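Local coordinates for protein amine Dehydrogenase (Pseudomonas putida, PDB 1JMX) that probably carries electrons through two covalently bound c-type hemes, as the heme-bearing chain of a three-chain amine dehydrogenase, at residues His121-His126 with Arg142-Ile147; Glu98-Cys103 with Gln150-Asp155. One frame throughout, in Å; residues are numbered along the deposited sequence.

Contact 1 and contact 2 are both buried and sit about 8 Å apart, centre to centre, in the heme-binding part of the chain. Both draw on helix 144-159, its start in contact 1 and its middle in contact 2, and both reach the same heme c. Helix 116-129 brings iron ligation by a histidine to contact 1, whereas 98-103 brings two thioether bonds to contact 2. Between the protein segments themselves each contact is van der Waals packing, mostly apolar, centred on a valine. Polar ties lie between the contacts, where Arg142 NH1 forms a salt bridge with Glu98 OE1 at 3.1 Å. Along the chain, contact 1 is nested inside the loop that contact 2 closes.

Contact 1: His121-His126 with Arg142-Ile147; sequences HLVNFH and RDWLPI. With HEC (heme c), chain E.
Val123 meets Trp144 obliquely, its CG1 lying 3.8 Å from CZ3 of the six-membered ring. The same methyl, set anti to the backbone N (chi1 175°), also approaches Leu145 CD1 at 4.1 Å, so one branch serves two side chains of helix 144-159. The indole continues to the heme, where Trp144 CZ2 comes within 4.0 Å of HEC CBB. One turn along helix 116-129, His126 NE2 binds the heme iron at 2.1 Å. The other nitrogen of this ring donates a nearly straight bond (171°) to a backbone carbonyl, His126 ND1 to Leu122 O at 2.8 Å. That oxygen lies almost in the imidazole plane and also accepts from His126 N, the two donors arriving from opposite faces of the carbonyl. The bond, with iron ligation, helps set the ring's rotation and would probably make the imidazole a somewhat stronger electron donor to the iron. Leu122 lays its methyls against the porphyrin rim, CD1 at 3.5 Å from HEC CHB and CD2 at 3.6 Å from HEC CMB. With an alanine at Leu122, this rim would probably lose its apolar cover on the His126 side, opening a gap beside the macrocycle. Further out, Val153 packs on Val123, and His104 supplies the second axial ligand. Two axial histidines make this a bis-histidine site, its heme c-type by thioether links, bordered by Leu122 and Trp144 of two packed helices.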
loop_
_atom_site.group_PDB
_atom_site.type_symbol
_atom_site.label_atom_id
_atom_site.label_comp_id
_atom_site.label_asym_id
_atom_site.label_seq_id
_atom_site.Cartn_x
_atom_site.Cartn_y
_atom_site.Cartn_z
ATOM N N HIS A 121 22.171 2.986 -5.645
ATOM C CA HIS A 121 22.215 2.710 -4.207
ATOM C C HIS A 121 20.790 2.523 -3.705
ATOM O O HIS A 121 20.539 1.698 -2.827
ATOM C CB HIS A 121 22.839 3.870 -3.430
ATOM C CG HIS A 121 24.333 3.909 -3.474
ATOM N ND1 HIS A 121 25.109 2.770 -3.490
ATOM C CD2 HIS A 121 25.195 4.952 -3.471
ATOM C CE1 HIS A 121 26.385 3.108 -3.497
ATOM N NE2 HIS A 121 26.465 4.428 -3.485
ATOM N N LEU A 122 19.866 3.314 -4.254
ATOM C CA LEU A 122 18.465 3.228 -3.871
ATOM C C LEU A 122 17.884 1.856 -4.200
ATOM O O LEU A 122 17.201 1.272 -3.369
ATOM C CB LEU A 122 17.648 4.331 -4.531
ATOM C CG LEU A 122 16.140 4.296 -4.291
ATOM C CD1 LEU A 122 15.616 5.691 -4.155
ATOM C CD2 LEU A 122 15.454 3.575 -5.437
ATOM N N VAL A 123 18.174 1.335 -5.391
ATOM C CA VAL A 123 17.676 0.013 -5.781
ATOM C C VAL A 123 18.187 -1.084 -4.834
ATOM O O VAL A 123 17.420 -1.948 -4.409
ATOM C CB VAL A 123 18.057 -0.338 -7.232
ATOM C CG1 VAL A 123 17.634 -1.759 -7.557
ATOM C CG2 VAL A 123 17.387 0.622 -8.189
ATOM N N ASN A 124 19.475 -1.032 -4.489
ATOM C CA ASN A 124 20.074 -2.009 -3.580
ATOM C C ASN A 124 19.444 -1.942 -2.199
ATOM O O ASN A 124 19.254 -2.968 -1.557
ATOM C CB ASN A 124 21.590 -1.807 -3.481
ATOM C CG ASN A 124 22.328 -2.390 -4.663
ATOM O OD1 ASN A 124 22.552 -3.591 -4.730
ATOM N ND2 ASN A 124 22.692 -1.543 -5.607
ATOM N N PHE A 125 19.125 -0.732 -1.744
ATOM C CA PHE A 125 18.487 -0.552 -0.446
ATOM C C PHE A 125 17.111 -1.209 -0.408
ATOM O O PHE A 125 16.740 -1.801 0.592
ATOM C CB PHE A 125 18.342 0.933 -0.091
ATOM C CG PHE A 125 17.295 1.204 0.968
ATOM C CD1 PHE A 125 16.051 1.731 0.620
ATOM C CD2 PHE A 125 17.529 0.877 2.302
ATOM C CE1 PHE A 125 15.068 1.918 1.576
ATOM C CE2 PHE A 125 16.545 1.062 3.266
ATOM C CZ PHE A 125 15.314 1.582 2.901
ATOM N N HIS A 126 16.343 -1.065 -1.483
ATOM C CA HIS A 126 15.010 -1.650 -1.546
ATOM C C HIS A 126 15.031 -3.161 -1.415
ATOM O O HIS A 126 14.396 -3.714 -0.520
ATOM C CB HIS A 126 14.304 -1.244 -2.840
ATOM C CG HIS A 126 13.716 0.127 -2.791
ATOM N ND1 HIS A 126 14.436 1.287 -2.973
ATOM C CD2 HIS A 126 12.451 0.521 -2.517
ATOM C CE1 HIS A 126 13.616 2.311 -2.800
ATOM N NE2 HIS A 126 12.403 1.892 -2.524
ATOM N N ARG A 142 9.879 -11.536 -13.778
ATOM C CA ARG A 142 11.021 -11.020 -14.518
ATOM C C ARG A 142 12.288 -11.032 -13.657
ATOM O O ARG A 142 12.230 -11.321 -12.465
ATOM C CB ARG A 142 10.713 -9.585 -14.953
ATOM C CG ARG A 142 10.641 -8.598 -13.788
ATOM C CD ARG A 142 9.946 -7.295 -14.158
ATOM N NE ARG A 142 8.504 -7.475 -14.265
ATOM C CZ ARG A 142 7.641 -6.501 -14.532
ATOM N NH1 ARG A 142 8.069 -5.261 -14.728
ATOM N NH2 ARG A 142 6.344 -6.769 -14.592
ATOM N N ASP A 143 13.437 -10.785 -14.278
ATOM C CA ASP A 143 14.695 -10.710 -13.541
ATOM C C ASP A 143 14.697 -9.276 -13.010
ATOM O O ASP A 143 15.247 -8.371 -13.637
ATOM C CB ASP A 143 15.886 -10.932 -14.476
ATOM C CG ASP A 143 15.919 -12.323 -15.063
ATOM O OD1 ASP A 143 15.453 -13.268 -14.395
ATOM O OD2 ASP A 143 16.416 -12.480 -16.197
ATOM N N TRP A 144 14.040 -9.080 -11.875
ATOM C CA TRP A 144 13.900 -7.761 -11.277
ATOM C C TRP A 144 15.168 -6.941 -11.064
ATOM O O TRP A 144 15.241 -5.801 -11.514
ATOM C CB TRP A 144 13.106 -7.844 -9.972
ATOM C CG TRP A 144 12.550 -6.520 -9.572
ATOM C CD1 TRP A 144 11.358 -5.990 -9.956
ATOM C CD2 TRP A 144 13.200 -5.519 -8.780
ATOM N NE1 TRP A 144 11.227 -4.716 -9.468
ATOM C CE2 TRP A 144 12.344 -4.399 -8.742
ATOM C CE3 TRP A 144 14.425 -5.458 -8.102
ATOM C CZ2 TRP A 144 12.673 -3.227 -8.052
ATOM C CZ3 TRP A 144 14.751 -4.294 -7.415
ATOM C CH2 TRP A 144 13.878 -3.195 -7.396
ATOM N N LEU A 145 16.156 -7.509 -10.382
ATOM C CA LEU A 145 17.394 -6.776 -10.108
ATOM C C LEU A 145 18.144 -6.295 -11.368
ATOM O O LEU A 145 18.443 -5.102 -11.483
ATOM C CB LEU A 145 18.292 -7.572 -9.150
ATOM C CG LEU A 145 19.521 -6.891 -8.542
ATOM C CD1 LEU A 145 19.137 -5.569 -7.874
ATOM C CD2 LEU A 145 20.162 -7.848 -7.552
ATOM N N PRO A 146 18.439 -7.197 -12.331
ATOM C CA PRO A 146 19.143 -6.809 -13.566
ATOM C C PRO A 146 18.416 -5.702 -14.353
ATOM O O PRO A 146 19.038 -4.760 -14.848
ATOM C CB PRO A 146 19.168 -8.115 -14.355
ATOM C CG PRO A 146 19.296 -9.130 -13.284
ATOM C CD PRO A 146 18.286 -8.661 -12.271
ATOM N N ILE A 147 17.101 -5.837 -14.468
ATOM C CA ILE A 147 16.258 -4.873 -15.170
ATOM C C ILE A 147 16.302 -3.519 -14.456
ATOM O O ILE A 147 16.438 -2.469 -15.088
ATOM C CB ILE A 147 14.781 -5.394 -15.234
ATOM C CG1 ILE A 147 14.668 -6.556 -16.225
ATOM C CG2 ILE A 147 13.816 -4.288 -15.598
ATOM C CD1 ILE A 147 13.347 -7.282 -16.150
HETATM FE FE HEC E . 10.511 2.794 -2.959
HETATM C CHA HEC E . 10.922 4.679 -0.231
HETATM C CHB HEC E . 12.188 5.110 -4.754
HETATM C CHC HEC E . 10.267 0.824 -5.703
HETATM C CHD HEC E . 8.840 0.446 -1.100
HETATM N NA HEC E . 11.342 4.523 -2.581
HETATM C C1A HEC E . 11.420 5.171 -1.392
HETATM C C2A HEC E . 12.106 6.427 -1.506
HETATM C C3A HEC E . 12.448 6.552 -2.787
HETATM C C4A HEC E . 11.987 5.363 -3.449
HETATM C CMA HEC E . 13.198 7.713 -3.416
HETATM C CAA HEC E . 12.385 7.384 -0.368
HETATM C CBA HEC E . 13.903 7.346 -0.197
HETATM C CGA HEC E . 14.483 8.195 0.905
HETATM O O1A HEC E . 13.769 8.867 1.630
HETATM O O2A HEC E . 15.687 8.173 1.047
HETATM N NB HEC E . 11.088 2.935 -4.814
HETATM C C1B HEC E . 11.791 3.980 -5.415
HETATM C C2B HEC E . 12.093 3.752 -6.788
HETATM C C3B HEC E . 11.578 2.522 -7.066
HETATM C C4B HEC E . 10.931 2.029 -5.844
HETATM C CMB HEC E . 12.867 4.699 -7.728
HETATM C CAB HEC E . 11.713 1.857 -8.428
HETATM C CBB HEC E . 12.740 0.724 -8.510
HETATM N NC HEC E . 9.698 1.030 -3.325
HETATM C C1C HEC E . 9.680 0.361 -4.530
HETATM C C2C HEC E . 8.987 -0.890 -4.434
HETATM C C3C HEC E . 8.574 -1.001 -3.169
HETATM C C4C HEC E . 9.030 0.187 -2.457
HETATM C CMC HEC E . 8.779 -1.878 -5.585
HETATM C CAC HEC E . 7.670 -2.116 -2.692
HETATM C CBC HEC E . 8.256 -3.415 -2.172
HETATM N ND HEC E . 9.994 2.593 -1.072
HETATM C C1D HEC E . 9.308 1.574 -0.444
HETATM C C2D HEC E . 9.158 1.833 0.990
HETATM C C3D HEC E . 9.779 3.051 1.182
HETATM C C4D HEC E . 10.255 3.478 -0.073
HETATM C CMD HEC E . 8.466 0.933 2.011
HETATM C CAD HEC E . 9.999 3.903 2.438
HETATM C CBD HEC E . 9.392 3.429 3.716
HETATM C CGD HEC E . 8.065 4.072 3.945
HETATM O O1D HEC E . 7.422 4.486 2.953
HETATM O O2D HEC E . 7.644 4.173 5.118
#

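Contact 2: Glu98-Cys103 with Gln150-Asp155; sequences ETCGRC and QQVVPD. With HEC (heme c), chain E.
Segment 98-103 carries the start of the CXXCH heme-attachment motif, from Cys100 through Cys103, with His104, next in the chain, completing it as an axial iron ligand. Cys100 SG is bonded to HEC CAB at 1.7 Å, and Cys103 SG to HEC CAC at 1.8 Å. Across from this motif, Val152 of helix 144-159 spreads its two methyls over neighbouring residues. CG2 meets Thr99 tip to tip, Val152 CG2 lying 3.8 Å from Thr99 CG2, while CG1 stands 4.1 Å from Cys100 SG and so packs against the thioether sulfur. Thr99 CG2, anti to the backbone N at the end of helix 94-100, reaches onward to HEC CBB at 3.6 Å. The one methyl thus touches both the valine and the thioether arm of the heme. The threonine hydroxyl has another task, Thr99 OG1 being hydrogen-bonded to Gln95 O one turn back in the helix. Between the two cysteines, Arg102 lays one guanidinium face over a heme methyl, HEC CMC standing 3.7 Å above its plane and offset toward the rim. Gln136 receives a hydrogen bond from NH1 of this arginine. Two thioether bonds at adjacent pyrroles hold the macrocycle permanently, unlike a heme kept by ligation alone. Beside them Val152 adds weak, non-directional van der Waals contact across these two segments, meeting the threonine hydroxyl in the same way.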
loop_
_atom_site.group_PDB
_atom_site.type_symbol
_atom_site.label_atom_id
_atom_site.label_comp_id
_atom_site.label_asym_id
_atom_site.label_seq_id
_atom_site.Cartn_x
_atom_site.Cartn_y
_atom_site.Cartn_z
ATOM N N GLU A 98 5.347 -0.262 -12.805
ATOM C CA GLU A 98 5.522 -1.633 -12.343
ATOM C C GLU A 98 6.721 -1.786 -11.432
ATOM O O GLU A 98 6.651 -2.456 -10.409
ATOM C CB GLU A 98 5.683 -2.573 -13.528
ATOM C CG GLU A 98 4.482 -2.592 -14.422
ATOM C CD GLU A 98 4.655 -3.490 -15.619
ATOM O OE1 GLU A 98 5.808 -3.683 -16.075
ATOM O OE2 GLU A 98 3.622 -3.987 -16.117
ATOM N N THR A 99 7.820 -1.155 -11.818
ATOM C CA THR A 99 9.048 -1.232 -11.057
ATOM C C THR A 99 9.051 -0.347 -9.813
ATOM O O THR A 99 9.367 -0.817 -8.729
ATOM C CB THR A 99 10.268 -0.839 -11.930
ATOM O OG1 THR A 99 10.138 -1.417 -13.235
ATOM C CG2 THR A 99 11.569 -1.324 -11.290
ATOM N N CYS A 100 8.641 0.911 -9.966
ATOM C CA CYS A 100 8.684 1.883 -8.868
ATOM C C CYS A 100 7.413 2.466 -8.279
ATOM O O CYS A 100 7.484 3.168 -7.277
ATOM C CB CYS A 100 9.587 3.058 -9.262
ATOM S SG CYS A 100 11.135 2.441 -9.920
ATOM N N GLY A 101 6.266 2.224 -8.898
ATOM C CA GLY A 101 5.046 2.790 -8.359
ATOM C C GLY A 101 3.992 1.789 -7.957
ATOM O O GLY A 101 2.834 2.162 -7.810
ATOM N N ARG A 102 4.376 0.529 -7.767
ATOM C CA ARG A 102 3.418 -0.504 -7.390
ATOM C C ARG A 102 3.246 -0.661 -5.878
ATOM O O ARG A 102 2.337 -1.338 -5.418
ATOM C CB ARG A 102 3.786 -1.846 -8.028
ATOM C CG ARG A 102 5.068 -2.448 -7.518
ATOM C CD ARG A 102 5.247 -3.844 -8.059
ATOM N NE ARG A 102 6.504 -4.443 -7.624
ATOM C CZ ARG A 102 6.710 -5.013 -6.437
ATOM N NH1 ARG A 102 5.742 -5.069 -5.532
ATOM N NH2 ARG A 102 7.887 -5.573 -6.174
ATOM N N CYS A 103 4.111 -0.003 -5.122
ATOM C CA CYS A 103 4.077 -0.043 -3.666
ATOM C C CYS A 103 3.593 1.317 -3.194
ATOM O O CYS A 103 2.516 1.443 -2.614
ATOM C CB CYS A 103 5.486 -0.309 -3.151
ATOM S SG CYS A 103 5.898 -2.043 -3.111
ATOM N N GLN A 150 20.081 -2.154 -14.886
ATOM C CA GLN A 150 20.466 -1.883 -16.267
ATOM C C GLN A 150 19.505 -1.029 -17.086
ATOM O O GLN A 150 19.938 -0.275 -17.950
ATOM C CB GLN A 150 20.747 -3.192 -17.001
ATOM C CG GLN A 150 21.980 -3.921 -16.497
ATOM C CD GLN A 150 22.051 -5.354 -16.990
ATOM O OE1 GLN A 150 22.308 -6.276 -16.214
ATOM N NE2 GLN A 150 21.809 -5.553 -18.286
ATOM N N GLN A 151 18.209 -1.158 -16.832
ATOM C CA GLN A 151 17.215 -0.384 -17.567
ATOM C C GLN A 151 16.700 0.815 -16.791
ATOM O O GLN A 151 16.755 1.946 -17.272
ATOM C CB GLN A 151 16.013 -1.253 -17.940
ATOM C CG GLN A 151 15.949 -1.704 -19.380
ATOM C CD GLN A 151 16.894 -2.840 -19.678
ATOM O OE1 GLN A 151 17.766 -2.721 -20.546
ATOM N NE2 GLN A 151 16.730 -3.957 -18.967
ATOM N N VAL A 152 16.214 0.555 -15.581
ATOM C CA VAL A 152 15.624 1.588 -14.735
ATOM C C VAL A 152 16.563 2.652 -14.179
ATOM O O VAL A 152 16.266 3.841 -14.283
ATOM C CB VAL A 152 14.796 0.963 -13.582
ATOM C CG1 VAL A 152 14.056 2.050 -12.803
ATOM C CG2 VAL A 152 13.805 -0.067 -14.135
ATOM N N VAL A 153 17.688 2.244 -13.596
ATOM C CA VAL A 153 18.627 3.215 -13.028
ATOM C C VAL A 153 19.047 4.291 -14.043
ATOM O O VAL A 153 18.996 5.474 -13.733
ATOM C CB VAL A 153 19.863 2.526 -12.373
ATOM C CG1 VAL A 153 20.925 3.556 -12.019
ATOM C CG2 VAL A 153 19.432 1.767 -11.125
ATOM N N PRO A 154 19.456 3.890 -15.266
ATOM C CA PRO A 154 19.871 4.841 -16.307
ATOM C C PRO A 154 18.728 5.752 -16.786
ATOM O O PRO A 154 18.962 6.880 -17.209
ATOM C CB PRO A 154 20.340 3.923 -17.432
ATOM C CG PRO A 154 20.818 2.724 -16.712
ATOM C CD PRO A 154 19.740 2.511 -15.703
ATOM N N ASP A 155 17.500 5.242 -16.746
ATOM C CA ASP A 155 16.330 6.011 -17.161
ATOM C C ASP A 155 16.024 7.038 -16.074
ATOM O O ASP A 155 15.798 8.207 -16.366
ATOM C CB ASP A 155 15.124 5.076 -17.383
ATOM C CG ASP A 155 13.912 5.795 -17.975
ATOM O OD1 ASP A 155 12.799 5.678 -17.405
ATOM O OD2 ASP A 155 14.068 6.466 -19.023
HETATM FE FE HEC E . 10.511 2.794 -2.959
HETATM C CHA HEC E . 10.922 4.679 -0.231
HETATM C CHB HEC E . 12.188 5.110 -4.754
HETATM C CHC HEC E . 10.267 0.824 -5.703
HETATM C CHD HEC E . 8.840 0.446 -1.100
HETATM N NA HEC E . 11.342 4.523 -2.581
HETATM C C1A HEC E . 11.420 5.171 -1.392
HETATM C C2A HEC E . 12.106 6.427 -1.506
HETATM C C3A HEC E . 12.448 6.552 -2.787
HETATM C C4A HEC E . 11.987 5.363 -3.449
HETATM C CMA HEC E . 13.198 7.713 -3.416
HETATM C CAA HEC E . 12.385 7.384 -0.368
HETATM C CBA HEC E . 13.903 7.346 -0.197
HETATM C CGA HEC E . 14.483 8.195 0.905
HETATM O O1A HEC E . 13.769 8.867 1.630
HETATM O O2A HEC E . 15.687 8.173 1.047
HETATM N NB HEC E . 11.088 2.935 -4.814
HETATM C C1B HEC E . 11.791 3.980 -5.415
HETATM C C2B HEC E . 12.093 3.752 -6.788
HETATM C C3B HEC E . 11.578 2.522 -7.066
HETATM C C4B HEC E . 10.931 2.029 -5.844
HETATM C CMB HEC E . 12.867 4.699 -7.728
HETATM C CAB HEC E . 11.713 1.857 -8.428
HETATM C CBB HEC E . 12.740 0.724 -8.510
HETATM N NC HEC E . 9.698 1.030 -3.325
HETATM C C1C HEC E . 9.680 0.361 -4.530
HETATM C C2C HEC E . 8.987 -0.890 -4.434
HETATM C C3C HEC E . 8.574 -1.001 -3.169
HETATM C C4C HEC E . 9.030 0.187 -2.457
HETATM C CMC HEC E . 8.779 -1.878 -5.585
HETATM C CAC HEC E . 7.670 -2.116 -2.692
HETATM C CBC HEC E . 8.256 -3.415 -2.172
HETATM N ND HEC E . 9.994 2.593 -1.072
HETATM C C1D HEC E . 9.308 1.574 -0.444
HETATM C C2D HEC E . 9.158 1.833 0.990
HETATM C C3D HEC E . 9.779 3.051 1.182
HETATM C C4D HEC E . 10.255 3.478 -0.073
HETATM C CMD HEC E . 8.466 0.933 2.011
HETATM C CAD HEC E . 9.999 3.903 2.438
HETATM C CBD HEC E . 9.392 3.429 3.716
HETATM C CGD HEC E . 8.065 4.072 3.945
HETATM O O1D HEC E . 7.422 4.486 2.953
HETATM O O2D HEC E . 7.644 4.173 5.118
#